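Local atomic coordinates of AceL NrdHF-1-1 Intein (PDB entry 6ZGQ), a protein that belongs to the naturally split class 3 inteins, which excise themselves from a precursor and join the flanking segments, here in a linked, splice-inactive variant. Residues Q34-M37 against N38-D41; N25-L28 against E29-V32. All coordinates share one frame; numbering follows the deposited sequence.

Interaction 1: Q34-M37 against N38-D41; sequences QFDM and NTKD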
ATOM      1  N   GLN A  34       1.755   6.210  -8.830  1.00  9.90           N
ATOM      2  CA  GLN A  34       1.363   4.817  -9.062  1.00 10.59           C
ATOM      3  C   GLN A  34       2.605   4.026  -9.462  1.00 10.82           C
ATOM      4  O   GLN A  34       3.614   4.627  -9.849  1.00 10.91           O
ATOM      5  CB  GLN A  34       0.242   4.706 -10.112  1.00 10.90           C
ATOM      6  CG  GLN A  34       0.654   4.974 -11.551  1.00 11.59           C
ATOM      7  CD  GLN A  34      -0.275   4.303 -12.535  1.00 12.55           C
ATOM      8  OE1 GLN A  34      -1.480   4.218 -12.307  1.00 12.18           O
ATOM      9  NE2 GLN A  34       0.280   3.803 -13.629  1.00 13.36           N
ATOM     10  N   PHE A  35       2.513   2.701  -9.313  1.00 11.12           N
ATOM     11  CA  PHE A  35       3.517   1.718  -9.741  1.00 12.52           C
ATOM     12  C   PHE A  35       2.787   0.719 -10.651  1.00 15.08           C
ATOM     13  O   PHE A  35       1.823   0.074 -10.215  1.00 13.39           O
ATOM     14  CB  PHE A  35       4.122   1.036  -8.507  1.00 12.17           C
ATOM     15  CG  PHE A  35       5.180  -0.000  -8.804  1.00 13.42           C
ATOM     16  CD1 PHE A  35       6.448   0.374  -9.219  1.00 14.22           C
ATOM     17  CD2 PHE A  35       4.915  -1.351  -8.617  1.00 13.65           C
ATOM     18  CE1 PHE A  35       7.426  -0.576  -9.462  1.00 15.64           C
ATOM     19  CE2 PHE A  35       5.886  -2.306  -8.862  1.00 14.47           C
ATOM     20  CZ  PHE A  35       7.143  -1.920  -9.290  1.00 16.08           C
ATOM     21  N   ASP A  36       3.214   0.634 -11.914  1.00 14.17           N
ATOM     22  CA  ASP A  36       2.576  -0.257 -12.896  1.00 15.91           C
ATOM     23  C   ASP A  36       3.097  -1.680 -12.656  1.00 16.50           C
ATOM     24  O   ASP A  36       4.310  -1.905 -12.731  1.00 18.68           O
ATOM     25  CB  ASP A  36       2.848   0.215 -14.325  1.00 17.73           C
ATOM     26  CG  ASP A  36       2.118  -0.617 -15.351  1.00 22.03           C
ATOM     27  OD1 ASP A  36       2.597  -1.732 -15.644  1.00 25.05           O
ATOM     28  OD2 ASP A  36       1.055  -0.171 -15.827  1.00 23.16           O
ATOM     29  N   MET A  37       2.188  -2.610 -12.332  1.00 15.90           N
ATOM     30  CA  MET A  37       2.544  -3.990 -11.963  1.00 16.25           C
ATOM     31  C   MET A  37       3.137  -4.758 -13.148  1.00 19.02           C
ATOM     32  O   MET A  37       3.956  -5.657 -12.936  1.00 20.70           O
ATOM     33  CB  MET A  37       1.326  -4.745 -11.421  1.00 15.13           C
ATOM     34  CG  MET A  37       0.887  -4.301 -10.038  1.00 14.59           C
ATOM     35  SD  MET A  37      -0.642  -5.117  -9.558  1.00 17.20           S
ATOM     36  CE  MET A  37      -0.039  -6.758  -9.165  1.00 17.67           C
ATOM     37  N   ASN A  38       2.722  -4.401 -14.371  1.00 20.79           N
ATOM     38  CA  ASN A  38       3.171  -5.072 -15.606  1.00 23.07           C
ATOM     39  C   ASN A  38       4.561  -4.586 -16.053  1.00 23.40           C
ATOM     40  O   ASN A  38       5.364  -5.408 -16.517  1.00 22.47           O
ATOM     41  CB  ASN A  38       2.152  -4.892 -16.747  1.00 26.98           C
ATOM     42  CG  ASN A  38       0.798  -5.512 -16.434  1.00 28.97           C
ATOM     43  OD1 ASN A  38       0.712  -6.540 -15.762  1.00 33.46           O
ATOM     44  ND2 ASN A  38      -0.266  -4.892 -16.931  1.00 32.09           N
ATOM     45  N   THR A  39       4.835  -3.281 -15.895  1.00 24.11           N
ATOM     46  CA  THR A  39       6.050  -2.633 -16.428  1.00 25.25           C
ATOM     47  C   THR A  39       7.083  -2.275 -15.341  1.00 26.42           C
ATOM     48  O   THR A  39       8.249  -2.068 -15.678  1.00 26.60           O
ATOM     49  CB  THR A  39       5.702  -1.355 -17.230  1.00 26.40           C
ATOM     50  OG1 THR A  39       5.203  -0.353 -16.341  1.00 25.73           O
ATOM     51  CG2 THR A  39       4.661  -1.629 -18.319  1.00 27.39           C
ATOM     52  N   LYS A  40       6.653  -2.214 -14.070  1.00 22.44           N
ATOM     53  CA  LYS A  40       7.483  -1.809 -12.907  1.00 23.66           C
ATOM     54  C   LYS A  40       7.911  -0.340 -12.985  1.00 20.93           C
ATOM     55  O   LYS A  40       8.869   0.046 -12.305  1.00 22.17           O
ATOM     56  CB  LYS A  40       8.743  -2.681 -12.754  1.00 23.69           C
ATOM     57  CG  LYS A  40       8.506  -4.128 -12.348  1.00 22.79           C
ATOM     58  CD  LYS A  40       9.824  -4.889 -12.312  1.00 28.41           C
ATOM     59  CE  LYS A  40       9.702  -6.239 -11.626  1.00 31.07           C
ATOM     60  NZ  LYS A  40      11.018  -6.931 -11.580  1.00 32.33           N
ATOM     61  N   ASP A  41       7.207   0.456 -13.800  1.00 18.87           N
ATOM     62  CA  ASP A  41       7.470   1.899 -13.966  1.00 18.27           C
ATOM     63  C   ASP A  41       6.606   2.705 -12.988  1.00 15.18           C
ATOM     64  O   ASP A  41       5.458   2.320 -12.737  1.00 15.27           O
ATOM     65  CB  ASP A  41       7.148   2.365 -15.390  1.00 20.03           C
ATOM     66  CG  ASP A  41       8.116   1.821 -16.429  1.00 24.98           C
ATOM     67  OD1 ASP A  41       9.248   1.446 -16.065  1.00 27.50           O
ATOM     68  OD2 ASP A  41       7.726   1.765 -17.607  1.00 28.38           O
TER
HETATM   69  O   HOH W   1       3.617   3.641 -14.396  1.00 77.77           O

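Interaction 2: N25-L28 against E29-V32; sequences NITL and EDEV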
ATOM      1  N   ASN A  25      -8.020  12.546   2.290  1.00  9.53           N
ATOM      2  CA  ASN A  25      -8.081  13.844   1.591  1.00  9.92           C
ATOM      3  C   ASN A  25      -7.808  13.720   0.086  1.00  9.76           C
ATOM      4  O   ASN A  25      -7.886  14.726  -0.614  1.00 10.55           O
ATOM      5  CB  ASN A  25      -7.095  14.847   2.210  1.00 10.02           C
ATOM      6  CG  ASN A  25      -7.424  15.169   3.648  1.00 10.94           C
ATOM      7  OD1 ASN A  25      -6.554  15.143   4.514  1.00 11.48           O
ATOM      8  ND2 ASN A  25      -8.689  15.462   3.913  1.00 10.25           N
ATOM      9  N   ILE A  26      -7.500  12.514  -0.405  1.00  9.16           N
ATOM     10  CA  ILE A  26      -7.254  12.280  -1.844  1.00  9.12           C
ATOM     11  C   ILE A  26      -8.578  12.439  -2.611  1.00  9.46           C
ATOM     12  O   ILE A  26      -9.606  11.900  -2.174  1.00  9.91           O
ATOM     13  CB  ILE A  26      -6.643  10.877  -2.100  1.00  8.55           C
ATOM     14  CG1 ILE A  26      -5.211  10.782  -1.539  1.00  7.65           C
ATOM     15  CG2 ILE A  26      -6.681  10.521  -3.586  1.00  8.33           C
ATOM     16  CD1 ILE A  26      -4.169  11.541  -2.332  1.00  7.12           C
ATOM     17  N   THR A  27      -8.539  13.208  -3.711  1.00  8.99           N
ATOM     18  CA  THR A  27      -9.662  13.380  -4.653  1.00  9.98           C
ATOM     19  C   THR A  27      -9.241  12.810  -6.014  1.00 10.42           C
ATOM     20  O   THR A  27      -8.077  12.422  -6.180  1.00  9.94           O
ATOM     21  CB  THR A  27     -10.045  14.866  -4.852  1.00 11.91           C
ATOM     22  OG1 THR A  27      -9.115  15.469  -5.756  1.00 12.30           O
ATOM     23  CG2 THR A  27     -10.072  15.645  -3.537  1.00 13.27           C
ATOM     24  N   LEU A  28     -10.179  12.788  -6.965  1.00 10.50           N
ATOM     25  CA  LEU A  28      -9.930  12.309  -8.331  1.00 10.22           C
ATOM     26  C   LEU A  28      -8.998  13.285  -9.080  1.00 11.19           C
ATOM     27  O   LEU A  28      -8.414  12.908 -10.102  1.00 12.92           O
ATOM     28  CB  LEU A  28     -11.257  12.130  -9.077  1.00  9.54           C
ATOM     29  CG  LEU A  28     -12.313  11.296  -8.343  1.00  9.20           C
ATOM     30  CD1 LEU A  28     -13.611  11.271  -9.135  1.00  9.09           C
ATOM     31  CD2 LEU A  28     -11.807   9.887  -8.084  1.00  9.16           C
ATOM     32  N   GLU A  29      -8.857  14.511  -8.556  1.00 12.73           N
ATOM     33  CA  GLU A  29      -8.007  15.567  -9.151  1.00 13.86           C
ATOM     34  C   GLU A  29      -6.554  15.534  -8.648  1.00 11.59           C
ATOM     35  O   GLU A  29      -5.715  16.274  -9.174  1.00 12.75           O
ATOM     36  CB  GLU A  29      -8.612  16.945  -8.879  1.00 16.99           C
ATOM     37  CG  GLU A  29      -9.967  17.151  -9.532  1.00 20.75           C
ATOM     38  CD  GLU A  29     -10.222  18.600  -9.874  1.00 24.71           C
ATOM     39  OE1 GLU A  29     -10.160  19.445  -8.957  1.00 29.80           O
ATOM     40  OE2 GLU A  29     -10.486  18.893 -11.061  1.00 31.58           O
ATOM     41  N   ASP A  30      -6.259  14.691  -7.650  1.00 10.13           N
ATOM     42  CA  ASP A  30      -4.884  14.531  -7.131  1.00  9.77           C
ATOM     43  C   ASP A  30      -4.051  13.709  -8.123  1.00  9.41           C
ATOM     44  O   ASP A  30      -4.606  12.897  -8.864  1.00  9.58           O
ATOM     45  CB  ASP A  30      -4.866  13.875  -5.740  1.00  9.95           C
ATOM     46  CG  ASP A  30      -5.226  14.842  -4.635  1.00 10.40           C
ATOM     47  OD1 ASP A  30      -4.591  15.905  -4.555  1.00 11.15           O
ATOM     48  OD2 ASP A  30      -6.160  14.543  -3.864  1.00 11.45           O
ATOM     49  N   GLU A  31      -2.738  13.944  -8.120  1.00  9.02           N
ATOM     50  CA  GLU A  31      -1.766  13.242  -8.970  1.00  9.15           C
ATOM     51  C   GLU A  31      -0.958  12.280  -8.091  1.00  8.55           C
ATOM     52  O   GLU A  31       0.042  12.694  -7.486  1.00  8.97           O
ATOM     53  CB  GLU A  31      -0.851  14.259  -9.662  1.00 10.96           C
ATOM     54  CG  GLU A  31      -1.618  15.269 -10.495  1.00 12.30           C
ATOM     55  CD  GLU A  31      -0.705  16.284 -11.147  1.00 15.42           C
ATOM     56  OE1 GLU A  31      -0.344  17.279 -10.483  1.00 19.06           O
ATOM     57  OE2 GLU A  31      -0.353  16.081 -12.324  1.00 20.27           O
ATOM     58  N   VAL A  32      -1.382  11.014  -8.067  0.77  7.63           N
ATOM     59  CA  VAL A  32      -0.870   9.988  -7.144  0.77  7.56           C
ATOM     60  C   VAL A  32       0.276   9.236  -7.816  0.77  7.73           C
ATOM     61  O   VAL A  32       0.160   8.901  -9.002  0.77  8.20           O
ATOM     62  CB  VAL A  32      -2.000   8.994  -6.754  0.77  7.02           C
ATOM     63  CG1 VAL A  32      -1.474   7.821  -5.936  0.77  6.98           C
ATOM     64  CG2 VAL A  32      -3.107   9.717  -5.996  0.77  7.00           C
TER

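Interaction 1: Q34-M37 against N38-D41
Asp36 OD1 takes the backbone amide of Thr39 at 2.7 Å on its anti lone pair, the one pointing away from OD2. Two weaker donors reach the same oxygen: Thr39 OG1, 3.0 Å from Asp36 OD1, and Asn38 N, also 3.0 Å from it but poorly aligned. The weak Asn38 bond closes an Asx turn, and the stronger Thr39 bond carries the carboxylate one residue further. With CG anti to the backbone N (chi1 -176°), the carboxylate of Asp36 swings over the turn that follows, while Thr39 OG1 sits against Asp36 CB and weakly accepts from the amide of Asp41. Without the carboxylate, as with an alanine here, the amides of Thr39 and Asn38 are likely to lose their acceptor, and the threonine hydroxyl would lose one of its two weak partners.

Around this grip the backbone closes a 4:6 hairpin loop joining strands 32-35 and 42-45. Asp36 N donates to Asp41 O at 2.9 Å and almost perfectly straight (178°), whereas Lys40 N meets Asp36 O at 2.7 Å with a more bent geometry, tilted from the carbonyl plane. Met37, Asn38 and Thr39 are right-handed helical in backbone; Lys40 then turns left-handed (phi 66°) and brings the chain back.

Beneath the loop, the Phe35 ring and the Lys40 side chain run side by side, Phe35 CZ lying 3.9 Å from Lys40 CB. The carbonyl of Lys40 approaches the ring obliquely, its O 3.2 Å from Phe35 CE1. Beyond this methylene contact Lys40 NZ is held by a salt bridge to Glu79 and by the carbonyl of Gly82, while Ile84 packs on Phe35. A water donates to Asp41 O and weakly accepts from Gln34 NE2; Gln34 OE1 is held separately by Gly138 N and Thr45 OG1.

Interaction 2: N25-L28 against E29-V32
Asp30 folds its carboxylate back over the backbone of Ile26 and Thr27, OD2 lying 3.2 Å from Ile26 CA. From there OD2 accepts the amide of Thr27 at 2.7 Å in a nearly straight bond (167°), met on its anti side and 19° out of the carboxylate plane. The other oxygen, OD1, forms a salt bridge with Lys21, so the carboxylate is gripped through both oxygens, by a backbone amide and by a lysine; these contacts are likely to limit its rotation and to favour its ionised state.

Thr27 is bound to the following residues by its side chain too. Its OG1 accepts the amide of Glu29 at 3.0 Å, which makes an ST turn, and the hydroxyl also rests 3.5 Å from Glu29 CB. This is possible because OG1 stands between the backbone N and the carbonyl carbon (chi1 79°), facing the chain ahead. Both branches of the threonine lie near Asp30 OD2, with OG1 the closer.

Residues Thr27 to Asp30 form a type I beta turn in the loop that leads from strand 20-22 to strand 32-35. Its backbone bond, from Asp30 N to Thr27 O, is long at 3.3 Å, and the donor stands above the carbonyl plane and not on a lone pair. The bond from Thr27 N to the Asp30 carboxylate runs between the same two residues in the opposite sense and reinforces the turn.

On the inner side of the turn, Ile26 CD1 comes within 3.9 Å of Asp30 OD2, which places a methyl group beside the charged group. The isoleucine side chain also packs inward on Val14, Thr16 and Pro47, whereas the side chains of Leu28 and Glu29 lie on the exposed outer side.

Interactions 2 and 1 follow one another along the chain at the two ends of strand 32-35, their centres about 19 Å apart and with no other touch between them. Both are partly buried surface turns organised by an aspartate, yet the carboxylates work in reverse senses: in interaction 1 it reaches forward to amides later in the chain, in interaction 2 it reaches back to an earlier one. The 34-41 loop is a true hairpin connection between paired strands, with an aromatic ring and lysine methylenes beneath it. The 25-32 turn lies in an irregular link into the same strand, with a buried isoleucine instead.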